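Local coordinates for protein putative glycosyl hydrolase (PDB 3K11) that is a putative glycosyl hydrolase of family 88, probably a carbohydrate-cleaving enzyme, though its substrate is not established, at residues A[23-32]-A[353-361]; A[34-42]-A[362-371]. All blocks are in the same frame, centred on the assembly; numbering follows the deposited sequence. Where two conformers were deposited one is given.

Contact 1. Residues A[23-32]-A[353-361]; sequences TYGDLTPEQV and VAQLGWHAV. With EDO (1,2-ethanediol), chain C; EDO (1,2-ethanediol), chain S.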
ATOM      1  N   THR A  23     -14.766 -16.050  11.490  0.50 26.29           N
ATOM      2  CA  THR A  23     -14.314 -17.326  12.046  0.50 25.40           C
ATOM      3  C   THR A  23     -12.881 -17.608  11.571  0.50 26.22           C
ATOM      4  O   THR A  23     -12.444 -17.077  10.550  0.50 26.91           O
ATOM      5  CB  THR A  23     -15.244 -18.481  11.650  0.50 25.86           C
ATOM      6  OG1 THR A  23     -15.388 -18.504  10.234  0.50 21.87           O
ATOM      7  CG2 THR A  23     -16.628 -18.323  12.302  0.50 24.01           C
ATOM      8  N   TYR A  24     -12.148 -18.402  12.349  1.00 24.43           N
ATOM      9  CA  TYR A  24     -10.763 -18.754  12.052  1.00 23.65           C
ATOM     10  C   TYR A  24     -10.529 -20.172  12.565  1.00 23.34           C
ATOM     11  O   TYR A  24     -11.172 -20.609  13.488  1.00 25.23           O
ATOM     12  CB  TYR A  24      -9.776 -17.801  12.769  1.00 22.81           C
ATOM     13  CG  TYR A  24      -8.331 -18.088  12.397  1.00 21.46           C
ATOM     14  CD1 TYR A  24      -7.761 -17.536  11.244  1.00 21.43           C
ATOM     15  CD2 TYR A  24      -7.564 -18.984  13.134  1.00 23.00           C
ATOM     16  CE1 TYR A  24      -6.477 -17.877  10.873  1.00 22.81           C
ATOM     17  CE2 TYR A  24      -6.250 -19.296  12.771  1.00 23.64           C
ATOM     18  CZ  TYR A  24      -5.732 -18.763  11.625  1.00 25.96           C
ATOM     19  OH  TYR A  24      -4.466 -19.073  11.240  1.00 23.27           O
ATOM     20  N   GLY A  25      -9.652 -20.919  11.902  1.00 23.28           N
ATOM     21  CA  GLY A  25      -9.187 -22.178  12.457  1.00 24.37           C
ATOM     22  C   GLY A  25      -9.774 -23.392  11.771  1.00 24.17           C
ATOM     23  O   GLY A  25      -9.966 -23.423  10.552  1.00 26.29           O
ATOM     24  N   ASP A  26     -10.064 -24.376  12.592  1.00 24.22           N
ATOM     25  CA  ASP A  26     -10.582 -25.649  12.117  1.00 28.18           C
ATOM     26  C   ASP A  26     -11.815 -25.479  11.249  1.00 28.81           C
ATOM     27  O   ASP A  26     -12.654 -24.612  11.499  1.00 28.59           O
ATOM     28  CB  ASP A  26     -10.966 -26.540  13.299  1.00 31.77           C
ATOM     29  CG  ASP A  26      -9.758 -27.043  14.109  1.00 40.15           C
ATOM     30  OD1 ASP A  26      -8.627 -27.117  13.603  1.00 34.07           O
ATOM     31  OD2 ASP A  26      -9.984 -27.397  15.283  1.00 45.51           O
ATOM     32  N   LEU A  27     -11.906 -26.349  10.243  1.00 25.96           N
ATOM     33  CA  LEU A  27     -12.989 -26.401   9.309  1.00 26.94           C
ATOM     34  C   LEU A  27     -13.185 -27.895   8.993  1.00 29.00           C
ATOM     35  O   LEU A  27     -12.204 -28.590   8.701  1.00 29.86           O
ATOM     36  CB  LEU A  27     -12.553 -25.635   8.078  1.00 27.15           C
ATOM     37  CG  LEU A  27     -13.518 -25.475   6.922  1.00 31.01           C
ATOM     38  CD1 LEU A  27     -14.758 -24.726   7.445  1.00 28.32           C
ATOM     39  CD2 LEU A  27     -12.781 -24.735   5.735  1.00 25.74           C
ATOM     40  N   THR A  28     -14.418 -28.396   9.044  1.00 26.64           N
ATOM     41  CA  THR A  28     -14.705 -29.785   8.682  1.00 28.57           C
ATOM     42  C   THR A  28     -15.403 -29.812   7.331  1.00 27.52           C
ATOM     43  O   THR A  28     -16.070 -28.851   6.954  1.00 27.45           O
ATOM     44  CB  THR A  28     -15.630 -30.477   9.718  1.00 28.29           C
ATOM     45  OG1 THR A  28     -16.912 -29.876   9.628  1.00 28.43           O
ATOM     46  CG2 THR A  28     -15.065 -30.325  11.121  1.00 31.50           C
ATOM     47  N   PRO A  29     -15.206 -30.882   6.566  1.00 28.34           N
ATOM     48  CA  PRO A  29     -15.960 -30.951   5.322  1.00 27.82           C
ATOM     49  C   PRO A  29     -17.467 -30.985   5.548  1.00 27.80           C
ATOM     50  O   PRO A  29     -18.203 -30.509   4.709  1.00 26.62           O
ATOM     51  CB  PRO A  29     -15.436 -32.222   4.644  1.00 29.04           C
ATOM     52  CG  PRO A  29     -14.731 -32.983   5.676  1.00 30.58           C
ATOM     53  CD  PRO A  29     -14.286 -32.018   6.723  1.00 28.51           C
ATOM     54  N   GLU A  30     -17.921 -31.519   6.679  1.00 26.85           N
ATOM     55  CA  GLU A  30     -19.351 -31.491   7.000  1.00 27.58           C
ATOM     56  C   GLU A  30     -19.876 -30.061   7.156  1.00 27.30           C
ATOM     57  O   GLU A  30     -20.973 -29.739   6.679  1.00 26.69           O
ATOM     58  CB  GLU A  30     -19.637 -32.300   8.257  1.00 28.68           C
ATOM     59  CG  GLU A  30     -19.416 -33.803   8.054  1.00 34.06           C
ATOM     60  CD  GLU A  30     -17.946 -34.270   8.138  1.00 44.30           C
ATOM     61  OE1 GLU A  30     -17.049 -33.486   8.543  1.00 31.21           O
ATOM     62  OE2 GLU A  30     -17.706 -35.451   7.802  1.00 44.85           O
ATOM     63  N   GLN A  31     -19.131 -29.197   7.823  0.60 28.10           N
ATOM     64  CA  GLN A  31     -19.596 -27.822   7.941  0.60 27.57           C
ATOM     65  C   GLN A  31     -19.638 -27.164   6.544  0.60 26.27           C
ATOM     66  O   GLN A  31     -20.655 -26.557   6.187  0.60 24.62           O
ATOM     67  CB  GLN A  31     -18.755 -27.001   8.933  0.60 29.00           C
ATOM     68  CG  GLN A  31     -19.321 -25.590   9.216  0.60 31.95           C
ATOM     69  CD  GLN A  31     -20.808 -25.575   9.560  0.60 32.69           C
ATOM     70  OE1 GLN A  31     -21.271 -26.229  10.510  0.60 41.08           O
ATOM     71  NE2 GLN A  31     -21.574 -24.845   8.762  0.60 29.00           N
ATOM     72  N   VAL A  32     -18.592 -27.349   5.731  1.00 23.55           N
ATOM     73  CA  VAL A  32     -18.583 -26.748   4.405  1.00 23.18           C
ATOM     74  C   VAL A  32     -19.799 -27.254   3.644  1.00 23.19           C
ATOM     75  O   VAL A  32     -20.523 -26.476   3.020  1.00 23.13           O
ATOM     76  CB  VAL A  32     -17.288 -27.052   3.596  1.00 24.40           C
ATOM     77  CG1 VAL A  32     -17.396 -26.416   2.192  1.00 23.76           C
ATOM     78  CG2 VAL A  32     -16.032 -26.530   4.330  1.00 20.95           C
ATOM     79  N   VAL A 353      -4.327 -20.135   3.200  1.00 23.09           N
ATOM     80  CA  VAL A 353      -4.902 -19.036   2.434  1.00 20.98           C
ATOM     81  C   VAL A 353      -6.310 -19.397   1.981  1.00 23.66           C
ATOM     82  O   VAL A 353      -7.256 -18.656   2.182  1.00 22.64           O
ATOM     83  CB  VAL A 353      -4.033 -18.682   1.226  1.00 21.61           C
ATOM     84  CG1 VAL A 353      -4.657 -17.500   0.427  1.00 20.29           C
ATOM     85  CG2 VAL A 353      -2.598 -18.301   1.698  1.00 22.38           C
ATOM     86  N   ALA A 354      -6.440 -20.568   1.376  1.00 23.40           N
ATOM     87  CA  ALA A 354      -7.731 -21.059   0.926  1.00 23.70           C
ATOM     88  C   ALA A 354      -8.672 -21.234   2.120  1.00 23.68           C
ATOM     89  O   ALA A 354      -9.858 -20.876   2.068  1.00 23.46           O
ATOM     90  CB  ALA A 354      -7.550 -22.375   0.145  1.00 19.17           C
ATOM     91  N   GLN A 355      -8.169 -21.838   3.195  1.00 23.14           N
ATOM     92  CA  GLN A 355      -8.994 -22.112   4.355  1.00 20.54           C
ATOM     93  C   GLN A 355      -9.557 -20.820   4.987  1.00 23.30           C
ATOM     94  O   GLN A 355     -10.740 -20.744   5.324  1.00 25.30           O
ATOM     95  CB  GLN A 355      -8.176 -22.914   5.369  1.00 23.32           C
ATOM     96  CG  GLN A 355      -8.988 -23.376   6.604  1.00 25.68           C
ATOM     97  CD  GLN A 355      -8.656 -24.766   7.072  1.00 26.11           C
ATOM     98  OE1 GLN A 355      -8.236 -25.619   6.292  1.00 27.69           O
ATOM     99  NE2 GLN A 355      -8.930 -25.035   8.335  1.00 24.27           N
ATOM    100  N   LEU A 356      -8.712 -19.820   5.154  1.00 22.56           N
ATOM    101  CA  LEU A 356      -9.114 -18.526   5.704  1.00 22.73           C
ATOM    102  C   LEU A 356     -10.103 -17.879   4.759  1.00 22.58           C
ATOM    103  O   LEU A 356     -11.113 -17.270   5.176  1.00 22.66           O
ATOM    104  CB  LEU A 356      -7.904 -17.612   5.874  1.00 21.57           C
ATOM    105  CG  LEU A 356      -8.224 -16.184   6.302  1.00 25.08           C
ATOM    106  CD1 LEU A 356      -8.976 -16.139   7.663  1.00 21.14           C
ATOM    107  CD2 LEU A 356      -6.988 -15.280   6.304  1.00 20.72           C
ATOM    108  N   GLY A 357      -9.809 -17.938   3.464  1.00 24.73           N
ATOM    109  CA  GLY A 357     -10.758 -17.392   2.490  1.00 24.25           C
ATOM    110  C   GLY A 357     -12.125 -18.033   2.562  1.00 23.08           C
ATOM    111  O   GLY A 357     -13.138 -17.339   2.388  1.00 24.94           O
ATOM    112  N   TRP A 358     -12.176 -19.355   2.786  1.00 24.56           N
ATOM    113  CA  TRP A 358     -13.442 -20.048   2.978  1.00 24.42           C
ATOM    114  C   TRP A 358     -14.167 -19.560   4.247  1.00 21.59           C
ATOM    115  O   TRP A 358     -15.364 -19.319   4.213  1.00 24.37           O
ATOM    116  CB  TRP A 358     -13.314 -21.601   2.971  1.00 25.54           C
ATOM    117  CG  TRP A 358     -14.718 -22.177   3.149  1.00 22.80           C
ATOM    118  CD1 TRP A 358     -15.250 -22.597   4.297  1.00 24.09           C
ATOM    119  CD2 TRP A 358     -15.790 -22.131   2.206  1.00 26.34           C
ATOM    120  NE1 TRP A 358     -16.557 -22.929   4.129  1.00 25.39           N
ATOM    121  CE2 TRP A 358     -16.935 -22.614   2.861  1.00 23.48           C
ATOM    122  CE3 TRP A 358     -15.897 -21.714   0.880  1.00 25.89           C
ATOM    123  CZ2 TRP A 358     -18.160 -22.780   2.221  1.00 23.53           C
ATOM    124  CZ3 TRP A 358     -17.126 -21.835   0.245  1.00 27.02           C
ATOM    125  CH2 TRP A 358     -18.249 -22.336   0.922  1.00 24.37           C
ATOM    126  N   HIS A 359     -13.453 -19.417   5.358  1.00 23.42           N
ATOM    127  CA  HIS A 359     -14.075 -18.878   6.573  1.00 24.60           C
ATOM    128  C   HIS A 359     -14.726 -17.527   6.284  1.00 25.01           C
ATOM    129  O   HIS A 359     -15.856 -17.250   6.731  1.00 25.17           O
ATOM    130  CB  HIS A 359     -13.051 -18.710   7.693  1.00 24.33           C
ATOM    131  CG  HIS A 359     -12.719 -19.978   8.419  1.00 27.06           C
ATOM    132  ND1 HIS A 359     -13.667 -20.739   9.074  1.00 34.13           N
ATOM    133  CD2 HIS A 359     -11.537 -20.612   8.601  1.00 27.23           C
ATOM    134  CE1 HIS A 359     -13.075 -21.788   9.626  1.00 32.25           C
ATOM    135  NE2 HIS A 359     -11.779 -21.723   9.373  1.00 26.03           N
ATOM    136  N   ALA A 360     -14.020 -16.705   5.507  1.00 23.66           N
ATOM    137  CA  ALA A 360     -14.476 -15.370   5.143  1.00 22.46           C
ATOM    138  C   ALA A 360     -15.793 -15.484   4.344  1.00 23.72           C
ATOM    139  O   ALA A 360     -16.817 -14.919   4.691  1.00 23.27           O
ATOM    140  CB  ALA A 360     -13.418 -14.653   4.304  1.00 22.52           C
ATOM    141  N   VAL A 361     -15.756 -16.280   3.301  1.00 25.26           N
ATOM    142  CA  VAL A 361     -16.907 -16.460   2.435  1.00 24.09           C
ATOM    143  C   VAL A 361     -18.122 -17.086   3.165  1.00 24.92           C
ATOM    144  O   VAL A 361     -19.279 -16.646   2.989  1.00 24.34           O
ATOM    145  CB  VAL A 361     -16.470 -17.339   1.205  1.00 30.36           C
ATOM    146  CG1 VAL A 361     -17.601 -17.863   0.455  1.00 29.83           C
ATOM    147  CG2 VAL A 361     -15.534 -16.489   0.296  1.00 28.49           C
TER
HETATM  148  C1  EDO C   2     -11.046 -14.124  10.676  1.00 31.34           C
HETATM  149  O1  EDO C   2     -12.278 -14.384   9.986  1.00 29.71           O
HETATM  150  C2  EDO C   2     -10.723 -12.660  10.574  1.00 28.09           C
HETATM  151  O2  EDO C   2     -11.662 -11.820  11.302  1.00 27.94           O
HETATM  152  C1  EDO S  18      -8.932 -20.418  16.520  1.00 64.63           C
HETATM  153  O1  EDO S  18      -8.011 -19.655  17.352  1.00 54.32           O
HETATM  154  C2  EDO S  18     -10.393 -20.306  16.963  1.00 68.45           C
HETATM  155  O2  EDO S  18     -11.005 -19.050  16.587  1.00 64.34           O
HETATM  156  O   HOH W   1     -16.369 -15.663   9.010  1.00 35.41           O
HETATM  157  O   HOH W   2     -17.385 -18.602   8.609  1.00 37.57           O
HETATM  158  O   HOH W   3      -9.306 -27.765   9.438  0.50 17.53           O

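Contact 2. Residues A[34-42]-A[362-371]; sequences KDIDRVFAY and AGKINEEGQV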
ATOM      1  N   LYS A  34     -22.685 -28.304   4.793  1.00 27.60           N
ATOM      2  CA  LYS A  34     -23.885 -27.686   5.347  1.00 29.46           C
ATOM      3  C   LYS A  34     -24.125 -26.297   4.743  1.00 27.83           C
ATOM      4  O   LYS A  34     -25.255 -25.923   4.394  1.00 24.78           O
ATOM      5  CB  LYS A  34     -23.737 -27.582   6.866  1.00 30.96           C
ATOM      6  CG  LYS A  34     -24.895 -26.891   7.576  1.00 37.35           C
ATOM      7  CD  LYS A  34     -24.641 -26.787   9.098  1.00 39.48           C
ATOM      8  CE  LYS A  34     -25.817 -26.079   9.825  1.00 45.99           C
ATOM      9  NZ  LYS A  34     -26.020 -24.659   9.338  1.00 45.55           N
ATOM     10  N   ASP A  35     -23.040 -25.555   4.565  1.00 25.05           N
ATOM     11  CA  ASP A  35     -23.134 -24.211   4.033  1.00 26.58           C
ATOM     12  C   ASP A  35     -23.453 -24.174   2.546  1.00 25.81           C
ATOM     13  O   ASP A  35     -24.346 -23.441   2.116  1.00 27.23           O
ATOM     14  CB  ASP A  35     -21.878 -23.431   4.397  1.00 24.58           C
ATOM     15  CG  ASP A  35     -21.844 -23.044   5.889  1.00 34.12           C
ATOM     16  OD1 ASP A  35     -22.890 -23.055   6.576  1.00 30.61           O
ATOM     17  OD2 ASP A  35     -20.762 -22.731   6.403  1.00 30.20           O
ATOM     18  N   ILE A  36     -22.782 -24.992   1.747  1.00 25.28           N
ATOM     19  CA  ILE A  36     -23.146 -25.029   0.312  1.00 25.76           C
ATOM     20  C   ILE A  36     -24.546 -25.605   0.122  1.00 25.04           C
ATOM     21  O   ILE A  36     -25.234 -25.221  -0.789  1.00 23.63           O
ATOM     22  CB  ILE A  36     -22.060 -25.660  -0.622  1.00 24.38           C
ATOM     23  CG1 ILE A  36     -21.784 -27.139  -0.296  1.00 24.60           C
ATOM     24  CG2 ILE A  36     -20.803 -24.818  -0.590  1.00 23.12           C
ATOM     25  CD1 ILE A  36     -20.969 -27.916  -1.377  1.00 22.93           C
ATOM     26  N   ASP A  37     -24.973 -26.515   0.987  1.00 24.67           N
ATOM     27  CA  ASP A  37     -26.355 -27.047   0.915  1.00 23.66           C
ATOM     28  C   ASP A  37     -27.386 -25.939   1.169  1.00 24.33           C
ATOM     29  O   ASP A  37     -28.438 -25.919   0.543  1.00 24.31           O
ATOM     30  CB  ASP A  37     -26.542 -28.167   1.925  1.00 24.45           C
ATOM     31  CG  ASP A  37     -26.048 -29.538   1.432  1.00 27.81           C
ATOM     32  OD1 ASP A  37     -25.820 -29.730   0.222  1.00 31.41           O
ATOM     33  OD2 ASP A  37     -25.925 -30.430   2.327  1.00 31.42           O
ATOM     34  N   ARG A  38     -27.065 -24.988   2.049  1.00 26.64           N
ATOM     35  CA  ARG A  38     -27.954 -23.842   2.316  1.00 24.75           C
ATOM     36  C   ARG A  38     -28.067 -22.935   1.092  1.00 25.91           C
ATOM     37  O   ARG A  38     -29.165 -22.496   0.722  1.00 24.00           O
ATOM     38  CB  ARG A  38     -27.515 -23.077   3.563  1.00 25.06           C
ATOM     39  CG  ARG A  38     -28.518 -22.029   3.993  1.00 31.47           C
ATOM     40  CD  ARG A  38     -28.304 -21.546   5.424  1.00 29.53           C
ATOM     41  NE  ARG A  38     -27.113 -20.714   5.576  1.00 26.84           N
ATOM     42  CZ  ARG A  38     -25.926 -21.153   5.991  1.00 27.81           C
ATOM     43  NH1 ARG A  38     -25.708 -22.432   6.292  1.00 30.42           N
ATOM     44  NH2 ARG A  38     -24.921 -20.298   6.081  1.00 29.42           N
ATOM     45  N   VAL A  39     -26.937 -22.683   0.437  1.00 25.16           N
ATOM     46  CA  VAL A  39     -26.941 -21.896  -0.794  1.00 25.60           C
ATOM     47  C   VAL A  39     -27.707 -22.664  -1.881  1.00 25.70           C
ATOM     48  O   VAL A  39     -28.540 -22.096  -2.592  1.00 24.21           O
ATOM     49  CB  VAL A  39     -25.508 -21.588  -1.291  1.00 26.72           C
ATOM     50  CG1 VAL A  39     -25.581 -20.919  -2.642  1.00 23.20           C
ATOM     51  CG2 VAL A  39     -24.715 -20.732  -0.251  1.00 23.76           C
ATOM     52  N   PHE A  40     -27.430 -23.958  -2.008  1.00 24.99           N
ATOM     53  CA  PHE A  40     -28.071 -24.769  -3.030  1.00 24.79           C
ATOM     54  C   PHE A  40     -29.592 -24.782  -2.850  1.00 24.92           C
ATOM     55  O   PHE A  40     -30.345 -24.633  -3.818  1.00 23.26           O
ATOM     56  CB  PHE A  40     -27.524 -26.200  -2.981  1.00 24.90           C
ATOM     57  CG  PHE A  40     -28.180 -27.122  -3.966  1.00 25.61           C
ATOM     58  CD1 PHE A  40     -28.037 -26.904  -5.312  1.00 23.62           C
ATOM     59  CD2 PHE A  40     -28.984 -28.177  -3.538  1.00 30.28           C
ATOM     60  CE1 PHE A  40     -28.654 -27.714  -6.244  1.00 27.03           C
ATOM     61  CE2 PHE A  40     -29.608 -28.989  -4.457  1.00 34.57           C
ATOM     62  CZ  PHE A  40     -29.424 -28.769  -5.823  1.00 28.55           C
ATOM     63  N   ALA A  41     -30.051 -24.974  -1.625  1.00 26.30           N
ATOM     64  CA  ALA A  41     -31.517 -25.048  -1.393  1.00 28.90           C
ATOM     65  C   ALA A  41     -32.152 -23.729  -1.803  1.00 31.71           C
ATOM     66  O   ALA A  41     -33.213 -23.676  -2.412  1.00 31.56           O
ATOM     67  CB  ALA A  41     -31.822 -25.361   0.070  1.00 28.97           C
ATOM     68  N   TYR A  42     -31.484 -22.639  -1.475  1.00 27.34           N
ATOM     69  CA  TYR A  42     -31.993 -21.336  -1.831  1.00 26.60           C
ATOM     70  C   TYR A  42     -32.082 -21.126  -3.339  1.00 27.51           C
ATOM     71  O   TYR A  42     -33.108 -20.739  -3.848  1.00 28.58           O
ATOM     72  CB  TYR A  42     -31.110 -20.257  -1.197  1.00 25.58           C
ATOM     73  CG  TYR A  42     -31.504 -18.863  -1.623  1.00 27.65           C
ATOM     74  CD1 TYR A  42     -32.728 -18.329  -1.277  1.00 28.88           C
ATOM     75  CD2 TYR A  42     -30.643 -18.078  -2.349  1.00 24.26           C
ATOM     76  CE1 TYR A  42     -33.086 -17.051  -1.689  1.00 24.84           C
ATOM     77  CE2 TYR A  42     -30.998 -16.814  -2.760  1.00 24.80           C
ATOM     78  CZ  TYR A  42     -32.205 -16.301  -2.423  1.00 27.28           C
ATOM     79  OH  TYR A  42     -32.509 -15.017  -2.862  1.00 28.52           O
ATOM     80  N   ALA A 362     -17.881 -18.122   3.959  1.00 23.27           N
ATOM     81  CA  ALA A 362     -18.961 -18.785   4.656  1.00 26.00           C
ATOM     82  C   ALA A 362     -19.689 -17.795   5.585  1.00 25.88           C
ATOM     83  O   ALA A 362     -20.879 -17.901   5.790  1.00 26.08           O
ATOM     84  CB  ALA A 362     -18.441 -20.016   5.416  1.00 23.13           C
ATOM     85  N   GLY A 363     -18.965 -16.843   6.135  1.00 25.83           N
ATOM     86  CA  GLY A 363     -19.561 -15.772   6.943  1.00 27.49           C
ATOM     87  C   GLY A 363     -20.494 -14.837   6.200  1.00 27.13           C
ATOM     88  O   GLY A 363     -21.219 -14.068   6.827  1.00 27.25           O
ATOM     89  N   LYS A 364     -20.513 -14.910   4.879  1.00 25.05           N
ATOM     90  CA  LYS A 364     -21.391 -14.074   4.054  1.00 23.51           C
ATOM     91  C   LYS A 364     -22.564 -14.867   3.482  1.00 25.44           C
ATOM     92  O   LYS A 364     -23.353 -14.338   2.714  1.00 26.27           O
ATOM     93  CB  LYS A 364     -20.590 -13.436   2.941  1.00 24.07           C
ATOM     94  CG  LYS A 364     -19.559 -12.445   3.450  1.00 26.55           C
ATOM     95  CD  LYS A 364     -20.213 -11.162   3.898  1.00 30.67           C
ATOM     96  CE  LYS A 364     -19.200 -10.297   4.635  1.00 40.04           C
ATOM     97  NZ  LYS A 364     -19.835  -9.031   5.096  1.00 39.28           N
ATOM     98  N   ILE A 365     -22.678 -16.132   3.866  1.00 23.98           N
ATOM     99  CA  ILE A 365     -23.831 -16.948   3.475  1.00 24.19           C
ATOM    100  C   ILE A 365     -24.869 -16.761   4.585  1.00 26.18           C
ATOM    101  O   ILE A 365     -24.704 -17.269   5.696  1.00 24.86           O
ATOM    102  CB  ILE A 365     -23.513 -18.432   3.336  1.00 24.99           C
ATOM    103  CG1 ILE A 365     -22.358 -18.677   2.349  1.00 26.25           C
ATOM    104  CG2 ILE A 365     -24.818 -19.186   2.902  1.00 25.18           C
ATOM    105  CD1 ILE A 365     -21.864 -20.159   2.294  1.00 24.01           C
ATOM    106  N   ASN A 366     -25.900 -15.979   4.330  1.00 25.53           N
ATOM    107  CA  ASN A 366     -26.887 -15.692   5.390  1.00 26.77           C
ATOM    108  C   ASN A 366     -27.839 -16.852   5.679  1.00 26.81           C
ATOM    109  O   ASN A 366     -27.749 -17.883   5.032  1.00 26.08           O
ATOM    110  CB  ASN A 366     -27.603 -14.345   5.155  1.00 26.48           C
ATOM    111  CG  ASN A 366     -28.460 -14.322   3.950  1.00 24.32           C
ATOM    112  OD1 ASN A 366     -28.946 -15.348   3.503  1.00 24.35           O
ATOM    113  ND2 ASN A 366     -28.721 -13.107   3.458  1.00 24.28           N
ATOM    114  N   GLU A 367     -28.724 -16.719   6.674  0.60 25.69           N
ATOM    115  CA  GLU A 367     -29.574 -17.854   7.066  0.60 27.14           C
ATOM    116  C   GLU A 367     -30.502 -18.273   5.938  0.60 27.43           C
ATOM    117  O   GLU A 367     -30.884 -19.435   5.855  0.60 28.34           O
ATOM    118  CB  GLU A 367     -30.389 -17.528   8.323  0.60 27.13           C
ATOM    119  CG  GLU A 367     -29.546 -17.375   9.585  0.60 30.00           C
ATOM    120  CD  GLU A 367     -30.362 -16.990  10.821  0.60 32.40           C
ATOM    121  OE1 GLU A 367     -31.569 -16.668  10.681  0.60 34.70           O
ATOM    122  OE2 GLU A 367     -29.771 -17.006  11.925  0.60 43.54           O
ATOM    123  N   GLU A 368     -30.847 -17.332   5.061  1.00 25.48           N
ATOM    124  CA  GLU A 368     -31.673 -17.660   3.924  1.00 26.01           C
ATOM    125  C   GLU A 368     -30.935 -18.436   2.830  1.00 26.80           C
ATOM    126  O   GLU A 368     -31.584 -19.116   1.998  1.00 26.11           O
ATOM    127  CB  GLU A 368     -32.193 -16.391   3.331  1.00 27.20           C
ATOM    128  CG  GLU A 368     -33.268 -16.611   2.288  1.00 27.17           C
ATOM    129  CD  GLU A 368     -33.898 -15.329   1.848  1.00 31.91           C
ATOM    130  OE1 GLU A 368     -33.404 -14.243   2.240  1.00 30.19           O
ATOM    131  OE2 GLU A 368     -34.895 -15.413   1.109  1.00 32.21           O
ATOM    132  N   GLY A 369     -29.607 -18.341   2.824  1.00 24.97           N
ATOM    133  CA  GLY A 369     -28.782 -18.982   1.809  1.00 26.11           C
ATOM    134  C   GLY A 369     -28.285 -18.028   0.737  1.00 26.21           C
ATOM    135  O   GLY A 369     -27.712 -18.458  -0.290  1.00 24.90           O
ATOM    136  N   GLN A 370     -28.557 -16.732   0.934  1.00 23.82           N
ATOM    137  CA  GLN A 370     -28.039 -15.714   0.029  1.00 25.19           C
ATOM    138  C   GLN A 370     -26.574 -15.479   0.311  1.00 25.80           C
ATOM    139  O   GLN A 370     -26.093 -15.772   1.390  1.00 25.78           O
ATOM    140  CB  GLN A 370     -28.785 -14.396   0.189  1.00 23.57           C
ATOM    141  CG  GLN A 370     -30.281 -14.499  -0.123  1.00 25.82           C
ATOM    142  CD  GLN A 370     -30.990 -13.191   0.081  1.00 30.81           C
ATOM    143  OE1 GLN A 370     -30.694 -12.466   1.041  1.00 26.24           O
ATOM    144  NE2 GLN A 370     -31.951 -12.883  -0.796  1.00 22.67           N
ATOM    145  N   VAL A 371     -25.890 -14.917  -0.669  1.00 26.00           N
ATOM    146  CA  VAL A 371     -24.479 -14.575  -0.550  1.00 24.97           C
ATOM    147  C   VAL A 371     -24.392 -13.055  -0.533  1.00 24.06           C
ATOM    148  O   VAL A 371     -24.718 -12.378  -1.531  1.00 25.73           O
ATOM    149  CB  VAL A 371     -23.646 -15.168  -1.704  1.00 27.15           C
ATOM    150  CG1 VAL A 371     -22.219 -14.637  -1.643  1.00 25.89           C
ATOM    151  CG2 VAL A 371     -23.698 -16.726  -1.656  1.00 22.60           C
TER
HETATM  152  O   HOH W   4     -31.503 -22.471   2.095  1.00 32.52           O
HETATM  153  O   HOH W   5     -22.127 -20.078   6.961  1.00 38.32           O

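Contact 1. Residues A[23-32]-A[353-361]
H359 and Q355, one turn apart on helix 347-362, reach out and grip the same backbone carbonyl, that of G25, in the extended segment leading into helix 29-45 of the six-hairpin (alpha/alpha)6 barrel expected for family 88 glycosyl hydrolases. H359 NE2 donates to G25 O at 2.8 Å, nearly straight at 169° and close to the imidazole plane; Q355 NE2 donates to the same oxygen at 2.9 Å from the other face of the carbonyl. CG of H359 lies anti to its carbonyl carbon (chi1 -80°), which turns the ring along the loop, with the backbone of T23 and Y24 over one face and D26 O at its edge. The other end of the Q355 amide is held by Y428, so the group is fixed from both sides. Beyond the polar grip, L27 points its branch into the angle between H359 and W358, its CD2 3.6 Å from W358 CD1. V32, in the first turn of helix 29-45, sets CG1 over one face of the indole. On the far flank Y24 meets L356 and hydrogen-bonds D383 of the second subunit. At the start of the loop, water 2 donates to H359 O at 2.8 Å and lies 2.6 Å from T23 OG1.

Contact 2. Residues A[34-42]-A[362-371]
R38 leans from helix 29-45 onto the turns that follow helix 347-362, and its side chain can be followed atom by atom. From CB, CG runs anti to the backbone N (chi1 -171°) and passes G369 CA; CD comes 3.4 Å from E367 O. A bend at chi3 (71°) then swings the guanidinium back along its own helix. NE donates to N366 O at 3.0 Å, almost straight at 168°, while NH2 donates to I365 O at 3.1 Å; both oxygens lie near the guanidinium plane. NH1 turns to D35 OD1 in a 2.9 Å salt bridge within the helix, and water 5 links NH2 to A362 O. With an alanine in place of R38, the carbonyls of I365 and N366 would probably lose their arginine donors and D35 its charged mate. Next along the helix, V39 CG2 packs on I365 CG2 at 3.5 Å. G369 has backbone angles that call for glycine, and a side chain on it would also clash with R38 O and Y42 CB. Q370 NE2 donates to Y42 OH at 3.0 Å, its amide roughly perpendicular to the ring. Of two type I beta turns, A362-I365 touches the helix through its ends and N366-G369 lies against it, in the loop joining helices 347-362 and 384-388 of the family's expected six-hairpin helical barrel.

How the contacts relate
From the N terminus, the chain first runs as an extended loop into helix 29-45, and 23-32 and 34-42 follow each other on that path. Some 320 residues later, after most of the helices, it returns as helix 347-362 and the turns behind it, so 353-361 closes contact 1 and 362-371 closes contact 2. The segments alternate along the sequence: the two long closures cross and neither nests in the other. Contact 1 joins the entry to helix 29-45 with helix 347-362; contact 2 joins the next turns of helix 29-45 with the loop after helix 347-362. Their centres lie 14 Å apart, and W358 CH2 packs 3.9 Å from I36 CG2, so the two contacts touch.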